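Long-range contacts in aminotransferase (Psychrobacter arcticus 273-4, PDB 3IF2), which probably transfers amino groups between amino acids and 2-oxo acids, perhaps as a valine-pyruvate transaminase, with pyridoxal 5'-phosphate as its cofactor: residues 83-93 / 104-112; 149-159 / 396-404. All blocks are in the same frame, centred on the assembly; numbering follows the deposited sequence.

Contact 1: residues 83-93 / 104-112; sequences QGDSAFIDALV and LTSENIALT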
loop_
_atom_site.group_PDB
_atom_site.type_symbol
_atom_site.label_atom_id
_atom_site.label_comp_id
_atom_site.label_asym_id
_atom_site.label_seq_id
_atom_site.Cartn_x
_atom_site.Cartn_y
_atom_site.Cartn_z
ATOM N N GLN A 83 6.951 -9.626 4.365
ATOM C CA GLN A 83 7.581 -8.888 5.458
ATOM C C GLN A 83 8.402 -7.673 4.950
ATOM O O GLN A 83 8.544 -6.701 5.673
ATOM C CB GLN A 83 8.458 -9.835 6.281
ATOM C CG GLN A 83 9.122 -9.198 7.517
ATOM C CD GLN A 83 9.872 -10.200 8.360
ATOM O OE1 GLN A 83 9.554 -11.386 8.366
ATOM N NE2 GLN A 83 10.859 -9.722 9.108
ATOM N N GLY A 84 8.947 -7.764 3.731
ATOM C CA GLY A 84 9.686 -6.680 3.088
ATOM C C GLY A 84 11.039 -7.094 2.528
ATOM O O GLY A 84 11.585 -8.112 2.907
ATOM N N ASP A 85 11.583 -6.265 1.637
ATOM C CA ASP A 85 12.906 -6.485 1.007
ATOM C C ASP A 85 13.937 -7.058 2.001
ATOM O O ASP A 85 14.337 -6.359 2.928
ATOM C CB ASP A 85 13.395 -5.152 0.417
ATOM C CG ASP A 85 14.667 -5.285 -0.386
ATOM O OD1 ASP A 85 15.780 -5.351 0.199
ATOM O OD2 ASP A 85 14.543 -5.268 -1.626
ATOM N N SER A 86 14.318 -8.329 1.817
ATOM C CA SER A 86 15.282 -9.027 2.709
ATOM C C SER A 86 16.602 -8.275 2.946
ATOM O O SER A 86 16.997 -8.110 4.099
ATOM C CB SER A 86 15.654 -10.403 2.154
ATOM O OG SER A 86 14.493 -11.179 1.938
ATOM N N ALA A 87 17.250 -7.830 1.862
ATOM C CA ALA A 87 18.549 -7.154 1.928
ATOM C C ALA A 87 18.481 -5.876 2.778
ATOM O O ALA A 87 19.361 -5.635 3.618
ATOM C CB ALA A 87 19.120 -6.857 0.498
ATOM N N PHE A 88 17.423 -5.096 2.569
ATOM C CA PHE A 88 17.192 -3.857 3.344
ATOM C C PHE A 88 16.972 -4.145 4.849
ATOM O O PHE A 88 17.542 -3.445 5.693
ATOM C CB PHE A 88 16.020 -3.050 2.743
ATOM C CG PHE A 88 15.833 -1.666 3.335
ATOM C CD1 PHE A 88 16.917 -0.773 3.461
ATOM C CD2 PHE A 88 14.561 -1.208 3.658
ATOM C CE1 PHE A 88 16.741 0.514 3.943
ATOM C CE2 PHE A 88 14.359 0.070 4.134
ATOM C CZ PHE A 88 15.446 0.950 4.288
ATOM N N ILE A 89 16.177 -5.173 5.167
ATOM C CA ILE A 89 15.971 -5.581 6.562
ATOM C C ILE A 89 17.303 -6.004 7.218
ATOM O O ILE A 89 17.570 -5.581 8.341
ATOM C CB ILE A 89 14.865 -6.716 6.715
ATOM C CG1 ILE A 89 13.457 -6.128 6.479
ATOM C CG2 ILE A 89 14.945 -7.426 8.099
ATOM C CD1 ILE A 89 12.395 -7.182 6.287
ATOM N N ASP A 90 18.114 -6.818 6.531
ATOM C CA ASP A 90 19.427 -7.256 7.073
ATOM C C ASP A 90 20.348 -6.062 7.330
ATOM O O ASP A 90 20.998 -6.007 8.372
ATOM C CB ASP A 90 20.156 -8.267 6.165
ATOM C CG ASP A 90 19.456 -9.608 6.063
ATOM O OD1 ASP A 90 18.836 -10.099 7.041
ATOM O OD2 ASP A 90 19.557 -10.202 4.972
ATOM N N ALA A 91 20.379 -5.115 6.387
ATOM C CA ALA A 91 21.154 -3.871 6.537
ATOM C C ALA A 91 20.698 -3.084 7.782
ATOM O O ALA A 91 21.532 -2.651 8.588
ATOM C CB ALA A 91 21.025 -3.010 5.293
ATOM N N LEU A 92 19.376 -2.944 7.921
ATOM C CA LEU A 92 18.746 -2.276 9.074
ATOM C C LEU A 92 19.069 -2.972 10.407
ATOM O O LEU A 92 19.382 -2.295 11.388
ATOM C CB LEU A 92 17.221 -2.125 8.874
ATOM C CG LEU A 92 16.740 -1.103 7.823
ATOM C CD1 LEU A 92 15.254 -1.289 7.514
ATOM C CD2 LEU A 92 17.059 0.343 8.256
ATOM N N VAL A 93 19.029 -4.307 10.422
ATOM C CA VAL A 93 19.415 -5.109 11.600
ATOM C C VAL A 93 20.835 -4.740 12.030
ATOM O O VAL A 93 21.058 -4.355 13.178
ATOM C CB VAL A 93 19.334 -6.648 11.318
ATOM C CG1 VAL A 93 20.044 -7.458 12.398
ATOM C CG2 VAL A 93 17.867 -7.101 11.156
ATOM N N LEU A 104 18.726 -7.011 17.843
ATOM C CA LEU A 104 17.662 -7.338 16.899
ATOM C C LEU A 104 18.114 -8.437 15.941
ATOM O O LEU A 104 19.314 -8.644 15.739
ATOM C CB LEU A 104 17.255 -6.132 16.038
ATOM C CG LEU A 104 16.689 -4.835 16.620
ATOM C CD1 LEU A 104 16.294 -3.933 15.458
ATOM C CD2 LEU A 104 15.503 -5.105 17.544
ATOM N N THR A 105 17.130 -9.161 15.407
ATOM C CA THR A 105 17.321 -10.128 14.315
ATOM C C THR A 105 16.343 -9.673 13.222
ATOM O O THR A 105 15.636 -8.669 13.393
ATOM C CB THR A 105 17.104 -11.607 14.734
ATOM O OG1 THR A 105 15.712 -11.888 14.913
ATOM C CG2 THR A 105 17.885 -11.934 16.008
ATOM N N SER A 106 16.320 -10.376 12.095
ATOM C CA SER A 106 15.396 -10.020 11.006
ATOM C C SER A 106 13.926 -10.176 11.415
ATOM O O SER A 106 13.065 -9.506 10.849
ATOM C CB SER A 106 15.694 -10.803 9.732
ATOM O OG SER A 106 15.488 -12.178 9.933
ATOM N N GLU A 107 13.648 -11.010 12.423
ATOM C CA GLU A 107 12.276 -11.202 12.931
ATOM C C GLU A 107 11.622 -9.935 13.515
ATOM O O GLU A 107 10.395 -9.874 13.576
ATOM C CB GLU A 107 12.228 -12.326 13.970
ATOM C CG GLU A 107 12.525 -13.716 13.422
ATOM C CD GLU A 107 12.576 -14.783 14.530
ATOM O OE1 GLU A 107 11.648 -14.877 15.370
ATOM O OE2 GLU A 107 13.560 -15.549 14.563
ATOM N N ASN A 108 12.444 -8.948 13.907
ATOM C CA ASN A 108 12.021 -7.675 14.510
ATOM C C ASN A 108 11.783 -6.502 13.565
ATOM O O ASN A 108 11.492 -5.419 14.019
ATOM C CB ASN A 108 13.074 -7.221 15.535
ATOM C CG ASN A 108 13.257 -8.203 16.669
ATOM O OD1 ASN A 108 14.327 -8.796 16.833
ATOM N ND2 ASN A 108 12.206 -8.372 17.470
ATOM N N ILE A 109 11.885 -6.696 12.262
ATOM C CA ILE A 109 11.726 -5.598 11.317
ATOM C C ILE A 109 10.873 -6.014 10.130
ATOM O O ILE A 109 11.094 -7.087 9.544
ATOM C CB ILE A 109 13.076 -5.083 10.777
ATOM C CG1 ILE A 109 14.039 -4.752 11.925
ATOM C CG2 ILE A 109 12.848 -3.851 9.856
ATOM C CD1 ILE A 109 15.330 -4.078 11.487
ATOM N N ALA A 110 9.893 -5.165 9.819
ATOM C CA ALA A 110 9.025 -5.317 8.663
ATOM C C ALA A 110 8.974 -3.974 7.944
ATOM O O ALA A 110 9.267 -2.933 8.542
ATOM C CB ALA A 110 7.634 -5.741 9.083
ATOM N N LEU A 111 8.632 -4.023 6.662
ATOM C CA LEU A 111 8.469 -2.857 5.809
ATOM C C LEU A 111 6.983 -2.733 5.433
ATOM O O LEU A 111 6.273 -3.762 5.307
ATOM C CB LEU A 111 9.329 -2.979 4.539
ATOM C CG LEU A 111 10.840 -3.173 4.691
ATOM C CD1 LEU A 111 11.531 -3.276 3.316
ATOM C CD2 LEU A 111 11.425 -2.055 5.472
ATOM N N THR A 112 6.534 -1.478 5.274
ATOM C CA THR A 112 5.167 -1.126 4.867
ATOM C C THR A 112 5.236 -0.084 3.735
ATOM O O THR A 112 6.315 0.451 3.458
ATOM C CB THR A 112 4.352 -0.576 6.082
ATOM O OG1 THR A 112 4.954 0.630 6.593
ATOM C CG2 THR A 112 4.288 -1.604 7.204
#
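The ring of Phe-88 meets Leu-111 at its edge: CD1 of Leu-111 lies near the ring plane, 3.7 Å from Phe-88 CD2, while one face of the ring is taken by CD1 of Leu-92 from the next helical turn. The second flat group, the amide of Gln-83, uses its NE2 toward the other segment. It keeps Ile-109 O close to its plane, 2.7 Å from Gln-83 NE2 with an N-H...O angle of 158°; a second, weak bond runs from NE2 to Ser-106 O. CG of Gln-83 stands anti to the backbone N (chi1 -177°) and the chain stays extended beyond it, which carries the amide past the start of the strand to the 3-10 turn at Ser-106. The backbone of Gln-83 adds a nearly straight bond, Leu-111 N to Gln-83 O at 2.9 Å. Gly-84 follows with its CA 4.0 Å from Leu-111 CG, at a positive phi suited to glycine. Between helix and strand, Ile-89 and Ile-109 run antiparallel alongside each other, Ile-89 CG2 against Ile-109 CB (4.0 Å), and CD1 of Ile-109 reaches 3.8 Å from Leu-92 CB. Asp-85 OD1 accepts from Phe-88 N, and its OD2 forms a salt bridge with Arg-310. The N-capped start of helix 86-100 thus packs, with segment axes 86-93 and 109-112 at 131°, on an edge strand of the large mixed sheet of this PLP-dependent aminotransferase.

Contact 2: residues 149-159 / 396-404; sequences LPLTPEYIGYS and SEYFFPGVD. With PLP (pyridoxal-5'-phosphate), chain C.
Phe-399 and Phe-400 both hold CG anti to their carbonyl carbons (chi1 -65° and -63°), which sets each ring beside its own backbone N; stemming from successive residues, the two rings go to different partners in the 149-159 loop. CE1 of Phe-399 comes 3.6 Å from CB of Ile-156, the two side chains crossing at a slant, while Glu-154 O sits at the ring edge in its plane. The Pro-153 ring runs beside the Phe-400 side chain in the same direction: Pro-153 CG is 3.7 Å from Phe-400 CZ, and CB of the proline is over one face, toward the rim. OG1 of Thr-152 approaches the edge of that same ring. The peptide bond before Pro-153 is cis, and directly after this proline the backbone bonds across the contact: Glu-154 N donates to Phe-399 O at 2.9 Å with an N-H...O angle of 164°. Ile-156 CD1 also lies 3.6 Å from Tyr-398 CB. Farther along, Pro-401 CG touches Leu-149 CD1 at 4.0 Å, the side chains crossing at about a right angle. One water joins the segments by donating to both Ser-159 OG and Tyr-398 O, while Ser-159 OG itself donates to Ile-156 O. Glu-154 turns its carboxylate away from 396-404; OE1 accepts from Tyr-155 N through the anti lone pair and is also bonded to Ser-213 OG. Next to it, Tyr-155 lays one ring face on the cofactor, with PLP C3 3.6 Å above the plane, and Gly-157 N covers the opposite face. The 396-404 loop thus backs the segment that supplies the cofactor-contacting tyrosine, in the pyridoxal-phosphate site of a class I/II aminotransferase.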
loop_
_atom_site.group_PDB
_atom_site.type_symbol
_atom_site.label_atom_id
_atom_site.label_comp_id
_atom_site.label_asym_id
_atom_site.label_seq_id
_atom_site.Cartn_x
_atom_site.Cartn_y
_atom_site.Cartn_z
ATOM N N LEU A 149 -3.457 8.637 22.969
ATOM C CA LEU A 149 -2.543 9.684 22.545
ATOM C C LEU A 149 -2.287 10.433 23.848
ATOM O O LEU A 149 -3.175 11.121 24.332
ATOM C CB LEU A 149 -3.174 10.582 21.474
ATOM C CG LEU A 149 -3.713 9.921 20.198
ATOM C CD1 LEU A 149 -4.152 10.991 19.213
ATOM C CD2 LEU A 149 -2.691 9.002 19.555
ATOM N N PRO A 150 -1.088 10.287 24.445
ATOM C CA PRO A 150 -0.809 10.907 25.736
ATOM C C PRO A 150 -0.713 12.435 25.740
ATOM O O PRO A 150 -0.716 13.046 26.816
ATOM C CB PRO A 150 0.517 10.264 26.138
ATOM C CG PRO A 150 1.201 10.058 24.897
ATOM C CD PRO A 150 0.150 9.737 23.865
ATOM N N LEU A 151 -0.615 13.040 24.563
ATOM C CA LEU A 151 -0.616 14.487 24.428
ATOM C C LEU A 151 -1.044 14.877 23.011
ATOM O O LEU A 151 -0.580 14.291 22.044
ATOM C CB LEU A 151 0.777 15.053 24.776
ATOM C CG LEU A 151 1.066 16.553 24.610
ATOM C CD1 LEU A 151 2.173 17.002 25.534
ATOM C CD2 LEU A 151 1.426 16.892 23.185
ATOM N N THR A 152 -1.967 15.831 22.921
ATOM C CA THR A 152 -2.413 16.421 21.663
ATOM C C THR A 152 -1.998 17.907 21.762
ATOM O O THR A 152 -1.782 18.399 22.869
ATOM C CB THR A 152 -3.923 16.237 21.447
ATOM O OG1 THR A 152 -4.634 16.729 22.587
ATOM C CG2 THR A 152 -4.255 14.772 21.268
ATOM N N PRO A 153 -1.872 18.628 20.633
ATOM C CA PRO A 153 -2.085 18.221 19.253
ATOM C C PRO A 153 -1.184 17.076 18.768
ATOM O O PRO A 153 -0.068 16.881 19.273
ATOM C CB PRO A 153 -1.820 19.484 18.439
ATOM C CG PRO A 153 -1.627 20.574 19.399
ATOM C CD PRO A 153 -1.576 20.062 20.763
ATOM N N GLU A 154 -1.728 16.289 17.852
ATOM C CA GLU A 154 -1.028 15.168 17.239
ATOM C C GLU A 154 -1.319 15.105 15.758
ATOM O O GLU A 154 -2.139 15.865 15.259
ATOM C CB GLU A 154 -1.374 13.845 17.953
ATOM C CG GLU A 154 -0.308 13.389 18.955
ATOM C CD GLU A 154 0.987 12.887 18.299
ATOM O OE1 GLU A 154 1.107 12.960 17.051
ATOM O OE2 GLU A 154 1.890 12.439 19.056
ATOM N N TYR A 155 -0.644 14.186 15.082
ATOM C CA TYR A 155 -0.709 14.048 13.635
ATOM C C TYR A 155 -2.113 13.888 13.062
ATOM O O TYR A 155 -2.840 12.964 13.437
ATOM C CB TYR A 155 0.188 12.886 13.200
ATOM C CG TYR A 155 0.247 12.615 11.712
ATOM C CD1 TYR A 155 0.441 13.650 10.784
ATOM C CD2 TYR A 155 0.175 11.297 11.232
ATOM C CE1 TYR A 155 0.497 13.365 9.403
ATOM C CE2 TYR A 155 0.255 10.999 9.883
ATOM C CZ TYR A 155 0.421 12.021 8.971
ATOM O OH TYR A 155 0.471 11.670 7.656
ATOM N N ILE A 156 -2.473 14.809 12.165
ATOM C CA ILE A 156 -3.770 14.814 11.467
ATOM C C ILE A 156 -4.086 13.469 10.775
ATOM O O ILE A 156 -5.245 13.048 10.740
ATOM C CB ILE A 156 -3.863 16.029 10.458
ATOM C CG1 ILE A 156 -5.274 16.223 9.883
ATOM C CG2 ILE A 156 -2.861 15.893 9.348
ATOM C CD1 ILE A 156 -5.432 17.509 9.065
ATOM N N GLY A 157 -3.056 12.815 10.246
ATOM C CA GLY A 157 -3.184 11.522 9.541
ATOM C C GLY A 157 -3.559 10.275 10.333
ATOM O O GLY A 157 -3.892 9.244 9.726
ATOM N N TYR A 158 -3.448 10.338 11.657
ATOM C CA TYR A 158 -3.920 9.262 12.513
ATOM C C TYR A 158 -5.447 9.191 12.532
ATOM O O TYR A 158 -5.985 8.097 12.589
ATOM C CB TYR A 158 -3.475 9.427 13.980
ATOM C CG TYR A 158 -1.982 9.437 14.267
ATOM C CD1 TYR A 158 -1.058 8.700 13.503
ATOM C CD2 TYR A 158 -1.505 10.092 15.395
ATOM C CE1 TYR A 158 0.322 8.716 13.810
ATOM C CE2 TYR A 158 -0.151 10.095 15.719
ATOM C CZ TYR A 158 0.761 9.429 14.928
ATOM O OH TYR A 158 2.092 9.478 15.292
ATOM N N SER A 159 -6.112 10.353 12.481
ATOM C CA SER A 159 -7.586 10.521 12.621
ATOM C C SER A 159 -8.559 9.452 12.149
ATOM O O SER A 159 -9.403 9.001 12.917
ATOM C CB SER A 159 -8.051 11.811 11.926
ATOM O OG SER A 159 -7.489 12.945 12.524
ATOM N N SER A 396 -5.752 24.612 13.248
ATOM C CA SER A 396 -5.555 23.704 14.382
ATOM C C SER A 396 -6.669 22.722 14.746
ATOM O O SER A 396 -6.376 21.681 15.332
ATOM C CB SER A 396 -5.237 24.525 15.642
ATOM O OG SER A 396 -6.177 25.592 15.870
ATOM N N GLU A 397 -7.923 23.025 14.413
ATOM C CA GLU A 397 -9.018 22.156 14.825
ATOM C C GLU A 397 -8.988 20.701 14.317
ATOM O O GLU A 397 -9.700 19.872 14.865
ATOM C CB GLU A 397 -10.378 22.809 14.591
ATOM C CG GLU A 397 -10.849 22.937 13.157
ATOM C CD GLU A 397 -12.259 23.526 13.102
ATOM O OE1 GLU A 397 -12.401 24.764 13.318
ATOM O OE2 GLU A 397 -13.214 22.742 12.860
ATOM N N TYR A 398 -8.158 20.395 13.315
ATOM C CA TYR A 398 -8.025 19.028 12.778
ATOM C C TYR A 398 -6.905 18.183 13.399
ATOM O O TYR A 398 -6.757 17.012 13.028
ATOM C CB TYR A 398 -7.865 19.069 11.245
ATOM C CG TYR A 398 -8.987 19.813 10.557
ATOM C CD1 TYR A 398 -10.329 19.400 10.715
ATOM C CD2 TYR A 398 -8.731 20.940 9.753
ATOM C CE1 TYR A 398 -11.398 20.100 10.091
ATOM C CE2 TYR A 398 -9.795 21.644 9.111
ATOM C CZ TYR A 398 -11.122 21.214 9.291
ATOM O OH TYR A 398 -12.153 21.882 8.679
ATOM N N PHE A 399 -6.156 18.739 14.353
ATOM C CA PHE A 399 -5.021 18.048 14.975
ATOM C C PHE A 399 -5.298 17.540 16.390
ATOM O O PHE A 399 -4.371 17.353 17.166
ATOM C CB PHE A 399 -3.767 18.958 14.952
ATOM C CG PHE A 399 -3.262 19.274 13.579
ATOM C CD1 PHE A 399 -2.326 18.458 12.962
ATOM C CD2 PHE A 399 -3.700 20.401 12.918
ATOM C CE1 PHE A 399 -1.831 18.751 11.674
ATOM C CE2 PHE A 399 -3.223 20.718 11.646
ATOM C CZ PHE A 399 -2.281 19.882 11.010
ATOM N N PHE A 400 -6.557 17.263 16.707
ATOM C CA PHE A 400 -6.954 16.741 18.011
ATOM C C PHE A 400 -7.848 15.524 17.753
ATOM O O PHE A 400 -9.067 15.636 17.831
ATOM C CB PHE A 400 -7.683 17.832 18.808
ATOM C CG PHE A 400 -6.835 19.043 19.133
ATOM C CD1 PHE A 400 -6.755 20.116 18.247
ATOM C CD2 PHE A 400 -6.138 19.116 20.330
ATOM C CE1 PHE A 400 -5.973 21.261 18.552
ATOM C CE2 PHE A 400 -5.368 20.246 20.654
ATOM C CZ PHE A 400 -5.280 21.319 19.757
ATOM N N PRO A 401 -7.243 14.371 17.373
ATOM C CA PRO A 401 -8.015 13.164 17.111
ATOM C C PRO A 401 -8.726 12.654 18.356
ATOM O O PRO A 401 -8.116 12.578 19.427
ATOM C CB PRO A 401 -6.951 12.145 16.664
ATOM C CG PRO A 401 -5.857 12.922 16.217
ATOM C CD PRO A 401 -5.821 14.141 17.055
ATOM N N GLY A 402 -10.006 12.329 18.197
ATOM C CA GLY A 402 -10.830 11.840 19.286
ATOM C C GLY A 402 -11.262 12.864 20.336
ATOM O O GLY A 402 -11.833 12.462 21.348
ATOM N N VAL A 403 -10.999 14.156 20.119
ATOM C CA VAL A 403 -11.387 15.207 21.040
ATOM C C VAL A 403 -12.507 16.020 20.395
ATOM O O VAL A 403 -12.409 16.395 19.233
ATOM C CB VAL A 403 -10.201 16.159 21.358
ATOM C CG1 VAL A 403 -10.635 17.303 22.285
ATOM C CG2 VAL A 403 -9.053 15.399 21.976
ATOM N N ASP A 404 -13.557 16.298 21.169
ATOM C CA ASP A 404 -14.654 17.162 20.733
ATOM C C ASP A 404 -14.111 18.598 20.817
ATOM O O ASP A 404 -14.022 19.180 21.899
ATOM C CB ASP A 404 -15.877 16.972 21.619
ATOM C CG ASP A 404 -17.070 17.816 21.189
ATOM O OD1 ASP A 404 -16.954 18.686 20.298
ATOM O OD2 ASP A 404 -18.156 17.605 21.780
HETATM N N1 PLP C . 4.349 10.549 10.880
HETATM C C2 PLP C . 4.301 11.927 10.923
HETATM C C2A PLP C . 4.510 12.587 12.248
HETATM C C3 PLP C . 4.077 12.659 9.735
HETATM O O3 PLP C . 4.026 14.028 9.731
HETATM C C4 PLP C . 3.876 11.975 8.513
HETATM C C4A PLP C . 3.369 12.794 7.331
HETATM O O4A PLP C . 3.885 12.705 6.211
HETATM C C5 PLP C . 3.927 10.542 8.500
HETATM C C6 PLP C . 4.168 9.863 9.710
HETATM C C5A PLP C . 3.681 9.694 7.236
HETATM O O4P PLP C . 4.842 9.469 6.464
HETATM P P PLP C . 4.856 8.363 5.301
HETATM O O1P PLP C . 3.629 7.524 5.040
HETATM O O2P PLP C . 5.962 7.474 5.762
HETATM O O3P PLP C . 5.183 9.110 4.069
HETATM O O HOH W 1 -8.916 15.011 13.663
#

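How the contacts relate
Both segments of contact 1 precede those of contact 2 in the sequence, and the chain's centre falls between the two sites, which lie about 31 Å apart between centres and about 12 Å between nearest atoms, without touching. They share the large mixed sheet: contact 1 includes its strand 109-112, which pairs with 285-288, whereas 149-159 follows strand 142-149. The second segment of contact 2 belongs elsewhere, between strands 394-395 and 414-418 of the six-stranded sheet; contact 2 therefore joins loops that leave the two sheets. The cofactor lies between these regions: Tyr-155 touches it directly, whereas the side chain of Leu-111 remains about 11 Å from it.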